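Local coordinates for histidine-rich glycoprotein (Oryctolagus cuniculus, PDB 4CCV) that binds heparin, heparan sulfate, heme, plasminogen, thrombospondin and divalent metals as a plasma adapter implicated in regulating coagulation, fibrinolysis and angiogenesis, represented here by its second cystatin domain, at residues A[12-17]-A[54-59]; A[40-45]-A[76-81]; A[63-68]-A[102-107]; A[81-86]-A[91-96]. All blocks are in the same frame, centred on the assembly; numbering follows the deposited sequence.

Interaction 1: residues A[12-17]-A[54-59]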
# COMPACT_ATOMS: atom_id res chain seq x y z
N GLU A 12 -1.06 -11.50 -6.00
CA GLU A 12 0.21 -11.92 -5.40
C GLU A 12 1.49 -11.43 -6.10
O GLU A 12 2.47 -11.16 -5.44
CB GLU A 12 0.27 -13.45 -5.24
CG GLU A 12 1.53 -13.94 -4.52
CD GLU A 12 2.65 -14.41 -5.47
OE1 GLU A 12 2.61 -14.10 -6.69
OE2 GLU A 12 3.57 -15.12 -4.99
N PRO A 13 1.49 -11.34 -7.43
CA PRO A 13 2.66 -10.72 -8.07
C PRO A 13 2.91 -9.23 -7.73
O PRO A 13 3.97 -8.69 -8.10
CB PRO A 13 2.37 -10.91 -9.56
CG PRO A 13 1.38 -12.03 -9.63
CD PRO A 13 0.51 -11.77 -8.43
N PHE A 14 1.97 -8.58 -7.01
CA PHE A 14 2.12 -7.18 -6.63
C PHE A 14 2.62 -7.07 -5.21
O PHE A 14 2.85 -5.97 -4.73
CB PHE A 14 0.81 -6.44 -6.86
CG PHE A 14 0.52 -6.27 -8.32
CD1 PHE A 14 1.04 -5.18 -9.01
CD2 PHE A 14 -0.15 -7.24 -9.02
CE1 PHE A 14 0.80 -5.04 -10.37
CE2 PHE A 14 -0.35 -7.13 -10.39
CZ PHE A 14 0.13 -6.03 -11.07
N ARG A 15 2.86 -8.20 -4.55
CA ARG A 15 3.28 -8.15 -3.17
C ARG A 15 4.62 -7.49 -2.98
O ARG A 15 4.80 -6.67 -2.10
CB ARG A 15 3.29 -9.54 -2.48
CG ARG A 15 3.39 -9.30 -0.98
CD ARG A 15 3.26 -10.57 -0.13
NE ARG A 15 3.35 -10.15 1.26
CZ ARG A 15 2.31 -9.97 2.07
NH1 ARG A 15 1.07 -10.25 1.68
NH2 ARG A 15 2.54 -9.55 3.31
N LYS A 16 5.56 -7.81 -3.86
CA LYS A 16 6.88 -7.23 -3.77
C LYS A 16 6.83 -5.71 -4.03
O LYS A 16 7.63 -4.92 -3.44
CB LYS A 16 7.76 -7.96 -4.78
CG LYS A 16 9.09 -7.31 -5.08
CD LYS A 16 9.78 -7.93 -6.32
CE LYS A 16 9.00 -7.66 -7.65
NZ LYS A 16 8.74 -6.22 -8.02
N SER A 17 5.93 -5.31 -4.92
CA SER A 17 5.75 -3.91 -5.24
C SER A 17 5.25 -3.17 -3.97
O SER A 17 5.64 -2.01 -3.70
CB SER A 17 4.80 -3.76 -6.43
OG SER A 17 5.34 -4.26 -7.68
N TYR A 54 -0.59 1.10 -12.26
CA TYR A 54 -1.20 0.09 -11.37
C TYR A 54 -1.34 0.71 -10.02
O TYR A 54 -0.38 1.29 -9.52
CB TYR A 54 -0.34 -1.18 -11.22
CG TYR A 54 -0.22 -1.99 -12.47
CD1 TYR A 54 0.71 -1.64 -13.43
CD2 TYR A 54 -1.08 -3.05 -12.74
CE1 TYR A 54 0.82 -2.36 -14.62
CE2 TYR A 54 -1.00 -3.76 -13.92
CZ TYR A 54 -0.02 -3.42 -14.86
OH TYR A 54 0.11 -4.07 -16.05
N TYR A 55 -2.53 0.59 -9.44
CA TYR A 55 -2.84 1.14 -8.13
C TYR A 55 -2.97 -0.05 -7.21
O TYR A 55 -3.87 -0.90 -7.37
CB TYR A 55 -4.10 2.02 -8.15
CG TYR A 55 -3.90 3.23 -9.07
CD1 TYR A 55 -3.31 4.41 -8.61
CD2 TYR A 55 -4.29 3.19 -10.40
CE1 TYR A 55 -3.14 5.51 -9.46
CE2 TYR A 55 -4.09 4.28 -11.25
CZ TYR A 55 -3.54 5.45 -10.77
OH TYR A 55 -3.30 6.53 -11.64
N VAL A 56 -1.96 -0.21 -6.37
CA VAL A 56 -1.85 -1.38 -5.53
C VAL A 56 -2.33 -0.95 -4.16
O VAL A 56 -1.64 -0.14 -3.55
CB VAL A 56 -0.41 -1.86 -5.41
CG1 VAL A 56 -0.32 -3.08 -4.50
CG2 VAL A 56 0.12 -2.22 -6.79
N ASP A 57 -3.46 -1.49 -3.70
CA ASP A 57 -4.11 -1.12 -2.42
C ASP A 57 -3.76 -2.23 -1.46
O ASP A 57 -4.00 -3.39 -1.76
CB ASP A 57 -5.64 -1.04 -2.51
CG ASP A 57 -6.14 0.08 -3.44
OD1 ASP A 57 -5.36 1.01 -3.60
OD2 ASP A 57 -7.24 0.02 -4.02
N PHE A 58 -3.14 -1.87 -0.35
CA PHE A 58 -2.60 -2.85 0.59
C PHE A 58 -2.79 -2.45 2.04
O PHE A 58 -2.91 -1.25 2.34
CB PHE A 58 -1.13 -3.26 0.26
CG PHE A 58 -0.13 -2.18 0.34
CD1 PHE A 58 0.11 -1.35 -0.75
CD2 PHE A 58 0.65 -2.01 1.47
CE1 PHE A 58 1.11 -0.39 -0.69
CE2 PHE A 58 1.62 -1.04 1.54
CZ PHE A 58 1.88 -0.25 0.43
N SER A 59 -2.92 -3.46 2.92
CA SER A 59 -3.03 -3.22 4.34
C SER A 59 -1.64 -3.31 4.92
O SER A 59 -0.77 -3.99 4.36
CB SER A 59 -3.96 -4.22 5.05
OG SER A 59 -3.76 -5.50 4.56
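Phe14 packs against Tyr54 and Val56 in a buried, wholly apolar contact between the start of helix 15-27 and the middle strand of the antiparallel sheet, 51-62. No hydrogen bond crosses it, and the backbones stay apart, the CA atoms of Phe14 and Val56 lying 7.1 Å from each other. The outer end of the Phe14 ring does most of the work: CE1 comes within 3.6 Å of Tyr54 CD2, and CZ also touches CD2 and CE2 of Tyr54. The two rings meet obliquely, inclined by 38° with centroids 5.3 Å apart. Nearer its root, Phe14 CD1 rests on CG2 of Val56 at 3.8 Å. With CG1 anti to the backbone N (chi1 179°), CG2 is the methyl of Val56 that meets Phe14. A flat, wholly apolar phenylalanine packs well between helix and sheet, a branched valine fills the strand surface beneath it, and tyrosine adds apolar ring surface at the partly exposed margin. Ile8 and Leu90 also touch Phe14, enclosing it further. A helix lying across an antiparallel sheet in this way is the hallmark of the cystatin fold.

Interaction 2: residues A[40-45]-A[76-81]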
# COMPACT_ATOMS: atom_id res chain seq x y z
N VAL A 40 -2.09 -7.64 0.23
CA VAL A 40 -2.47 -6.88 -0.94
C VAL A 40 -3.96 -7.05 -1.11
O VAL A 40 -4.42 -8.19 -1.18
CB VAL A 40 -1.70 -7.36 -2.20
CG1 VAL A 40 -2.12 -6.56 -3.42
CG2 VAL A 40 -0.22 -7.14 -2.01
N GLU A 41 -4.73 -5.95 -1.10
CA GLU A 41 -6.19 -6.01 -1.06
C GLU A 41 -6.88 -5.91 -2.42
O GLU A 41 -7.92 -6.53 -2.63
CB GLU A 41 -6.72 -4.87 -0.16
CG GLU A 41 -6.03 -4.81 1.21
CD GLU A 41 -6.72 -5.62 2.28
OE1 GLU A 41 -7.89 -5.91 2.06
OE2 GLU A 41 -6.12 -5.90 3.36
N ARG A 42 -6.28 -5.18 -3.35
CA ARG A 42 -6.87 -4.86 -4.64
C ARG A 42 -5.81 -4.25 -5.55
O ARG A 42 -4.93 -3.51 -5.10
CB ARG A 42 -8.04 -3.86 -4.40
CG ARG A 42 -8.74 -3.47 -5.69
CD ARG A 42 -9.98 -2.65 -5.46
NE ARG A 42 -9.65 -1.37 -4.85
CZ ARG A 42 -10.51 -0.39 -4.66
NH1 ARG A 42 -11.78 -0.50 -5.01
NH2 ARG A 42 -10.05 0.72 -4.10
N VAL A 43 -5.88 -4.55 -6.84
CA VAL A 43 -4.99 -3.94 -7.80
C VAL A 43 -5.83 -3.51 -9.00
O VAL A 43 -6.57 -4.31 -9.60
CB VAL A 43 -3.91 -4.89 -8.31
CG1 VAL A 43 -3.05 -4.27 -9.43
CG2 VAL A 43 -3.05 -5.44 -7.16
N THR A 44 -5.73 -2.22 -9.29
CA THR A 44 -6.46 -1.58 -10.39
C THR A 44 -5.45 -1.18 -11.46
O THR A 44 -4.35 -0.75 -11.12
CB THR A 44 -7.09 -0.27 -9.89
OG1 THR A 44 -7.95 -0.57 -8.82
CG2 THR A 44 -7.90 0.40 -10.98
N ARG A 45 -5.77 -1.44 -12.72
CA ARG A 45 -4.87 -1.13 -13.84
C ARG A 45 -5.56 -0.03 -14.64
O ARG A 45 -6.74 -0.10 -14.96
CB ARG A 45 -4.61 -2.32 -14.73
CG ARG A 45 -3.76 -2.01 -15.99
CD ARG A 45 -3.38 -3.31 -16.67
NE ARG A 45 -4.61 -3.90 -17.15
CZ ARG A 45 -4.71 -5.03 -17.83
NH1 ARG A 45 -3.62 -5.75 -18.12
NH2 ARG A 45 -5.90 -5.45 -18.23
N PHE A 76 -4.13 1.53 5.74
CA PHE A 76 -4.30 1.20 4.33
C PHE A 76 -3.33 2.11 3.57
O PHE A 76 -3.23 3.29 3.91
CB PHE A 76 -5.77 1.51 3.90
CG PHE A 76 -6.76 0.42 4.16
CD1 PHE A 76 -6.51 -0.89 3.78
CD2 PHE A 76 -8.01 0.71 4.76
CE1 PHE A 76 -7.43 -1.87 4.00
CE2 PHE A 76 -8.94 -0.30 4.94
CZ PHE A 76 -8.64 -1.60 4.60
N CYS A 77 -2.68 1.58 2.51
CA CYS A 77 -1.86 2.33 1.61
C CYS A 77 -2.31 2.09 0.19
O CYS A 77 -2.87 1.04 -0.15
CB CYS A 77 -0.37 1.98 1.71
SG CYS A 77 0.35 2.11 3.37
N ARG A 78 -2.07 3.10 -0.65
CA ARG A 78 -2.18 2.94 -2.09
C ARG A 78 -0.84 3.36 -2.68
O ARG A 78 -0.38 4.45 -2.40
CB ARG A 78 -3.30 3.81 -2.69
CG ARG A 78 -3.26 3.83 -4.22
CD ARG A 78 -4.50 4.40 -4.90
NE ARG A 78 -5.56 3.40 -4.86
CZ ARG A 78 -6.74 3.54 -5.45
NH1 ARG A 78 -7.07 4.66 -6.08
NH2 ARG A 78 -7.65 2.57 -5.36
N ALA A 79 -0.27 2.49 -3.51
CA ALA A 79 0.89 2.79 -4.31
C ALA A 79 0.48 2.88 -5.76
O ALA A 79 -0.05 1.95 -6.36
CB ALA A 79 1.97 1.73 -4.13
N ASP A 80 0.84 3.99 -6.36
CA ASP A 80 0.57 4.21 -7.76
C ASP A 80 1.87 3.90 -8.49
O ASP A 80 2.80 4.70 -8.42
CB ASP A 80 0.15 5.65 -8.03
CG ASP A 80 0.20 6.01 -9.54
OD1 ASP A 80 0.36 5.13 -10.44
OD2 ASP A 80 0.10 7.22 -9.82
N LEU A 81 1.92 2.80 -9.23
CA LEU A 81 3.14 2.46 -10.01
C LEU A 81 2.91 2.81 -11.49
O LEU A 81 1.96 2.35 -12.12
CB LEU A 81 3.47 0.98 -9.91
CG LEU A 81 3.32 0.37 -8.50
CD1 LEU A 81 3.13 -1.15 -8.51
CD2 LEU A 81 4.51 0.72 -7.68
O HOH W 1 -9.47 1.60 -7.81
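Strands 40-45 and 76-81 are not sheet neighbours, since strand 51-62 runs between them; their closest CA atoms, those of Glu41 and Phe76, are 9.2 Å apart, and a classic beta bulge sets both Glu41 and Arg42 opposite Asp57 of the intervening strand. The two meet through long side chains reaching over that strand. Arg42 and Arg78 bring their NH2 atoms to 3.3 Å, two donors with no bond between them. Their guanidinium planes are turned 45° to each other: Arg42 NH2 lies at the edge of the Arg78 group, near its plane. Both chains start with CG anti to the backbone N and then bend at chi3. Asp57 probably accounts for the meeting, because its carboxylate forms a salt bridge with each arginine, through OD2 to Arg42 NH2 and through OD1 to Arg78 NE. A water over one face of the Arg42 guanidinium is hydrogen-bonded to Thr44 OG1 (2.8 Å) and accepts a weak bond from Arg78 NH2. Beside this cluster, the carboxyl carbon CD of Glu41 lies 4.2 Å from Phe76 CE1, at the ring edge, with carboxylate and ring planes 84° apart; Glu41 OE2 is hydrogen-bonded to Ser59. On this exposed sheet surface, the shared carboxylate probably draws both guanidinium groups together, so that they form one charge cluster with Asp57.

Interaction 3: residues A[63-68]-A[102-107]. With NAG (2-acetamido-2-deoxy-beta-D-glucopyranose), chain B; GSH (glutathione), chain C.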
# COMPACT_ATOMS: atom_id res chain seq x y z
N CYS A 63 4.25 -2.65 13.50
CA CYS A 63 4.79 -3.76 14.31
C CYS A 63 5.33 -3.32 15.67
O CYS A 63 5.52 -4.18 16.55
CB CYS A 63 5.86 -4.55 13.56
SG CYS A 63 5.14 -5.27 12.04
N SER A 64 5.57 -2.03 15.88
CA SER A 64 6.01 -1.65 17.22
C SER A 64 4.84 -1.84 18.22
O SER A 64 5.07 -2.11 19.44
CB SER A 64 6.60 -0.26 17.26
OG SER A 64 5.60 0.71 17.28
N ARG A 65 3.61 -1.76 17.71
CA ARG A 65 2.44 -2.08 18.54
C ARG A 65 2.20 -3.57 18.78
O ARG A 65 1.30 -3.91 19.49
CB ARG A 65 1.20 -1.40 18.01
CG ARG A 65 1.20 0.07 18.42
CD ARG A 65 0.32 0.85 17.51
NE ARG A 65 0.18 2.25 17.91
CZ ARG A 65 -0.92 2.78 18.43
NH1 ARG A 65 -1.98 2.03 18.70
NH2 ARG A 65 -0.95 4.08 18.69
N SER A 66 3.04 -4.47 18.23
CA SER A 66 2.97 -5.86 18.64
C SER A 66 3.74 -6.10 19.91
O SER A 66 3.68 -7.21 20.46
CB SER A 66 3.50 -6.81 17.56
OG SER A 66 4.88 -6.59 17.26
N HIS A 67 4.47 -5.10 20.40
CA HIS A 67 5.22 -5.27 21.62
C HIS A 67 4.53 -4.58 22.75
O HIS A 67 3.77 -3.65 22.51
CB HIS A 67 6.62 -4.71 21.47
CG HIS A 67 7.33 -5.27 20.30
ND1 HIS A 67 7.89 -6.53 20.30
CD2 HIS A 67 7.53 -4.77 19.06
CE1 HIS A 67 8.43 -6.77 19.12
NE2 HIS A 67 8.21 -5.72 18.35
N PHE A 68 4.81 -5.06 23.96
CA PHE A 68 4.38 -4.40 25.21
C PHE A 68 2.86 -4.28 25.37
O PHE A 68 2.37 -3.35 26.09
CB PHE A 68 5.01 -3.00 25.35
CG PHE A 68 6.49 -3.04 25.55
CD1 PHE A 68 7.03 -3.47 26.78
CD2 PHE A 68 7.35 -2.67 24.53
CE1 PHE A 68 8.40 -3.53 26.96
CE2 PHE A 68 8.73 -2.74 24.71
CZ PHE A 68 9.25 -3.18 25.92
N VAL A 102 -3.56 5.53 8.81
CA VAL A 102 -3.48 4.58 9.91
C VAL A 102 -4.77 4.68 10.73
O VAL A 102 -5.43 5.72 10.75
CB VAL A 102 -2.28 4.93 10.77
CG1 VAL A 102 -2.21 4.07 12.00
CG2 VAL A 102 -1.03 4.73 9.96
N PHE A 103 -5.11 3.58 11.37
CA PHE A 103 -6.34 3.41 12.14
C PHE A 103 -5.85 2.82 13.48
O PHE A 103 -5.48 1.64 13.52
CB PHE A 103 -7.29 2.43 11.45
CG PHE A 103 -8.65 2.29 12.12
CD1 PHE A 103 -9.50 3.41 12.30
CD2 PHE A 103 -9.14 1.05 12.49
CE1 PHE A 103 -10.76 3.27 12.88
CE2 PHE A 103 -10.39 0.93 13.09
CZ PHE A 103 -11.19 2.03 13.28
N ASN A 104 -5.83 3.64 14.53
CA ASN A 104 -5.35 3.22 15.88
C ASN A 104 -6.55 2.86 16.79
O ASN A 104 -7.53 3.60 16.90
CB ASN A 104 -4.50 4.31 16.56
CG ASN A 104 -3.20 4.57 15.85
OD1 ASN A 104 -2.45 3.66 15.51
ND2 ASN A 104 -2.93 5.85 15.59
N PHE A 105 -6.49 1.68 17.37
CA PHE A 105 -7.51 1.15 18.24
C PHE A 105 -8.02 2.16 19.28
O PHE A 105 -9.21 2.29 19.49
CB PHE A 105 -6.93 -0.09 18.94
CG PHE A 105 -7.92 -0.86 19.75
CD1 PHE A 105 -8.68 -1.84 19.16
CD2 PHE A 105 -8.06 -0.61 21.11
CE1 PHE A 105 -9.59 -2.55 19.91
CE2 PHE A 105 -8.97 -1.36 21.87
CZ PHE A 105 -9.75 -2.29 21.24
N GLU A 106 -7.09 2.88 19.89
CA GLU A 106 -7.40 3.81 21.00
C GLU A 106 -7.93 5.20 20.57
O GLU A 106 -8.30 5.96 21.43
CB GLU A 106 -6.17 3.96 21.93
CG GLU A 106 -5.03 4.89 21.49
CD GLU A 106 -4.09 4.38 20.38
OE1 GLU A 106 -4.31 3.33 19.69
OE2 GLU A 106 -3.06 5.07 20.17
N GLU A 107 -7.97 5.52 19.28
CA GLU A 107 -8.39 6.85 18.86
C GLU A 107 -9.81 6.94 18.30
O GLU A 107 -10.19 7.98 17.75
CB GLU A 107 -7.41 7.36 17.81
CG GLU A 107 -6.03 7.60 18.37
CD GLU A 107 -5.04 8.11 17.32
OE1 GLU A 107 -5.24 7.90 16.10
OE2 GLU A 107 -4.05 8.74 17.74
C1 NAG B . 3.25 3.02 15.51
C2 NAG B . 2.95 4.47 15.27
C3 NAG B . 3.96 5.26 16.08
C4 NAG B . 4.01 4.89 17.54
C5 NAG B . 4.19 3.40 17.75
C6 NAG B . 3.93 2.99 19.23
C7 NAG B . 2.20 5.50 13.13
C8 NAG B . 2.55 5.94 11.71
N2 NAG B . 3.12 4.91 13.88
O3 NAG B . 3.63 6.60 15.95
O4 NAG B . 5.18 5.49 18.02
O5 NAG B . 3.30 2.68 16.89
O6 NAG B . 2.63 3.50 19.56
O7 NAG B . 1.05 5.65 13.49
N1 GSH C . -0.03 -9.51 10.75
CA1 GSH C . 0.86 -10.28 9.91
C1 GSH C . 1.27 -11.52 10.69
O11 GSH C . 0.34 -12.27 11.11
O12 GSH C . 2.44 -11.82 10.95
CB1 GSH C . 1.87 -9.24 9.44
CG1 GSH C . 3.28 -9.78 9.32
CD1 GSH C . 4.15 -9.51 10.53
OE1 GSH C . 5.32 -9.65 10.32
N2 GSH C . 3.74 -9.12 11.76
CA2 GSH C . 4.76 -8.85 12.79
C2 GSH C . 5.40 -10.08 13.42
O2 GSH C . 6.46 -9.90 14.02
CB2 GSH C . 4.17 -7.95 13.86
SG2 GSH C . 3.44 -6.52 13.00
N3 GSH C . 4.77 -11.26 13.35
CA3 GSH C . 5.13 -12.48 14.09
C3 GSH C . 6.60 -12.84 14.02
O31 GSH C . 7.11 -13.03 12.90
O32 GSH C . 7.26 -12.91 15.10
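Arg65 reaches from the 3-10 turn that begins at Cys63 to Glu106, just beyond strand 95-104, in a salt bridge that ties two loops at one end of the cystatin fold. The grip is end-on and bidentate: NH1 donates to Glu106 OE1 and NH2 to OE2, both at 2.8 Å, with N-H...O angles of 175° and 165°. Guanidinium and carboxylate are nearly coplanar; OE2 uses its syn lone pair, while OE1 is met on the syn side but somewhat out of plane. A long arginine suits the span, its chain extended from CG to NE, and its two end nitrogens match the two carboxylate oxygens. Stacking adds a second interaction: the Asn104 amide lies over one guanidinium face, the two planes 16° apart, with OD1 3.4 Å from Arg65 CZ. Asn104 ND2 donates to Glu107 OE1 at 3.1 Å, which helps fix the amide's rotation. NH1 of Arg65 also bonds to the carbonyl of His71.

Toward the sugar, Arg65 NE makes weak hydrogen bonds to O6 and O5 of an N-acetylglucosamine probably linked to Asn62; the sugar's O7 approaches Val102. The turn is closed by Ser66, whose OG and N both donate to Cys63 O, with OG 2.6 Å away on a carbonyl lone pair. Cys63 SG is joined to SG2 of glutathione in a mixed disulfide, modelled with a stretched S-S length of 2.3 Å.

Interaction 4: residues A[81-86]-A[91-96]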
# COMPACT_ATOMS: atom_id res chain seq x y z
N LEU A 81 1.92 2.80 -9.23
CA LEU A 81 3.14 2.46 -10.01
C LEU A 81 2.91 2.81 -11.49
O LEU A 81 1.96 2.35 -12.12
CB LEU A 81 3.47 0.98 -9.91
CG LEU A 81 3.32 0.37 -8.50
CD1 LEU A 81 3.13 -1.15 -8.51
CD2 LEU A 81 4.51 0.72 -7.68
N SER A 82 3.76 3.68 -11.99
CA SER A 82 3.64 4.14 -13.34
C SER A 82 4.71 3.50 -14.22
O SER A 82 5.91 3.61 -13.96
CB SER A 82 3.77 5.66 -13.36
OG SER A 82 3.55 6.12 -14.65
N PHE A 83 4.26 2.83 -15.26
CA PHE A 83 5.12 2.06 -16.14
C PHE A 83 5.11 2.57 -17.57
O PHE A 83 4.07 2.91 -18.16
CB PHE A 83 4.75 0.56 -16.19
CG PHE A 83 5.04 -0.18 -14.93
CD1 PHE A 83 6.28 -0.77 -14.71
CD2 PHE A 83 4.05 -0.27 -13.92
CE1 PHE A 83 6.55 -1.44 -13.53
CE2 PHE A 83 4.33 -0.93 -12.74
CZ PHE A 83 5.56 -1.53 -12.55
N ASP A 84 6.30 2.55 -18.15
CA ASP A 84 6.45 2.65 -19.59
C ASP A 84 5.49 1.63 -20.24
O ASP A 84 5.42 0.48 -19.79
CB ASP A 84 7.87 2.27 -19.93
CG ASP A 84 8.20 2.51 -21.36
OD1 ASP A 84 7.51 1.96 -22.24
OD2 ASP A 84 9.16 3.26 -21.58
N VAL A 85 4.75 2.02 -21.26
CA VAL A 85 3.89 1.02 -21.92
C VAL A 85 4.65 -0.20 -22.50
O VAL A 85 4.02 -1.20 -22.80
CB VAL A 85 3.00 1.62 -23.01
CG1 VAL A 85 2.11 2.70 -22.41
CG2 VAL A 85 3.85 2.16 -24.17
N GLU A 86 5.97 -0.08 -22.68
CA GLU A 86 6.81 -1.18 -23.21
C GLU A 86 7.42 -2.13 -22.15
O GLU A 86 8.05 -3.13 -22.51
CB GLU A 86 7.95 -0.59 -24.07
CG GLU A 86 7.44 0.17 -25.28
CD GLU A 86 8.34 1.33 -25.67
OE1 GLU A 86 8.73 2.11 -24.77
OE2 GLU A 86 8.64 1.47 -26.88
N GLU A 91 8.98 -4.95 -12.38
CA GLU A 91 10.12 -4.65 -11.53
C GLU A 91 10.59 -3.21 -11.52
O GLU A 91 11.26 -2.82 -10.56
CB GLU A 91 11.34 -5.48 -11.93
CG GLU A 91 11.06 -6.95 -12.08
CD GLU A 91 10.59 -7.56 -10.78
OE1 GLU A 91 11.46 -7.82 -9.91
OE2 GLU A 91 9.35 -7.79 -10.64
N ASN A 92 10.29 -2.44 -12.55
CA ASN A 92 10.99 -1.18 -12.75
C ASN A 92 10.06 -0.04 -13.17
O ASN A 92 10.18 0.56 -14.24
CB ASN A 92 12.10 -1.43 -13.77
CG ASN A 92 13.14 -2.38 -13.24
OD1 ASN A 92 13.26 -3.54 -13.68
ND2 ASN A 92 13.89 -1.92 -12.26
N PRO A 93 9.13 0.31 -12.30
CA PRO A 93 8.33 1.49 -12.62
C PRO A 93 9.15 2.75 -12.80
O PRO A 93 10.21 2.91 -12.19
CB PRO A 93 7.36 1.59 -11.44
CG PRO A 93 8.06 0.94 -10.32
CD PRO A 93 8.84 -0.23 -10.95
N GLU A 94 8.69 3.62 -13.71
CA GLU A 94 9.37 4.89 -13.96
C GLU A 94 9.29 5.76 -12.74
O GLU A 94 10.21 6.53 -12.45
CB GLU A 94 8.67 5.65 -15.07
CG GLU A 94 8.64 4.91 -16.40
CD GLU A 94 10.04 4.67 -16.98
OE1 GLU A 94 10.79 5.67 -17.07
OE2 GLU A 94 10.38 3.50 -17.33
N ASP A 95 8.14 5.69 -12.07
CA ASP A 95 7.94 6.36 -10.80
C ASP A 95 6.81 5.77 -9.96
O ASP A 95 5.99 5.04 -10.44
CB ASP A 95 7.73 7.87 -10.96
CG ASP A 95 6.56 8.21 -11.82
OD1 ASP A 95 5.46 7.84 -11.44
OD2 ASP A 95 6.73 8.84 -12.90
N VAL A 96 6.80 6.14 -8.67
CA VAL A 96 5.87 5.58 -7.71
C VAL A 96 5.40 6.70 -6.79
O VAL A 96 6.20 7.53 -6.35
CB VAL A 96 6.55 4.47 -6.90
CG1 VAL A 96 5.61 3.89 -5.85
CG2 VAL A 96 7.03 3.32 -7.79
O HOH W 2 8.81 1.52 -16.61
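Leu81 faces Val96 near the loop end of the pairing of strand 73-84 with strand 95-104, in an antiparallel non-hydrogen-bonded pair. The two side chains run side by side, and Leu81 CD2 sits 3.6 Å from Val96 CG2, branched apolar groups filling the same face of the sheet. Ser82 follows with the backbone bonds: its N donates to Asp95 O at 3.0 Å, and its O accepts from Glu94 N at 2.8 Å, the latter bent to 136° at the hydrogen. Glu94 and Asp95 thus both stand opposite this one serine, a classic beta bulge. The small Ser82 side chain lets Asp95 OD1 approach its CB, while Ser82 OG and Asp95 OD2 are both engaged by Arg51. Phe83 turns its aromatic ring to Pro93, whose CB lies over one face, 3.9 Å from the centroid, in a CH-pi contact. CG of Phe83 stands anti to the carbonyl carbon (chi1 -70°), which swings the ring alongside the pyrrolidine; a rigid proline offers compact apolar C-H groups, its CB offset toward the rim of the ring. At Asp84, the backbone N donates to a water, which itself donates to Asn92 O and Glu94 OE2, linking the two segments. Asp84 OD1 accepts from Glu86 N, consistent with an Asx turn, though Glu86 is poorly ordered. Together these features make the loop end of a bulged beta hairpin between the last two strands of the cystatin sheet.

Overall arrangement
The four contacts are distributed over one cystatin sheet. Interactions 1 and 2 have centres about 5 Å apart and concern opposite surfaces of strand 51-62, its helix-facing side and the side bearing Asp57. Interaction 4 lies about 14 Å from each, between centres; it shares Leu81 with interaction 2, and Lys16 of 12-17 forms a salt bridge to Glu91 of 91-96. Interaction 3 stands apart, its centre about 33 Å from that of interaction 4 across the middle of the chain, though both use strand 95-104. It alone includes residues contacting glutathione, which lies about 10 Å from the side chain of Glu41 in interaction 2.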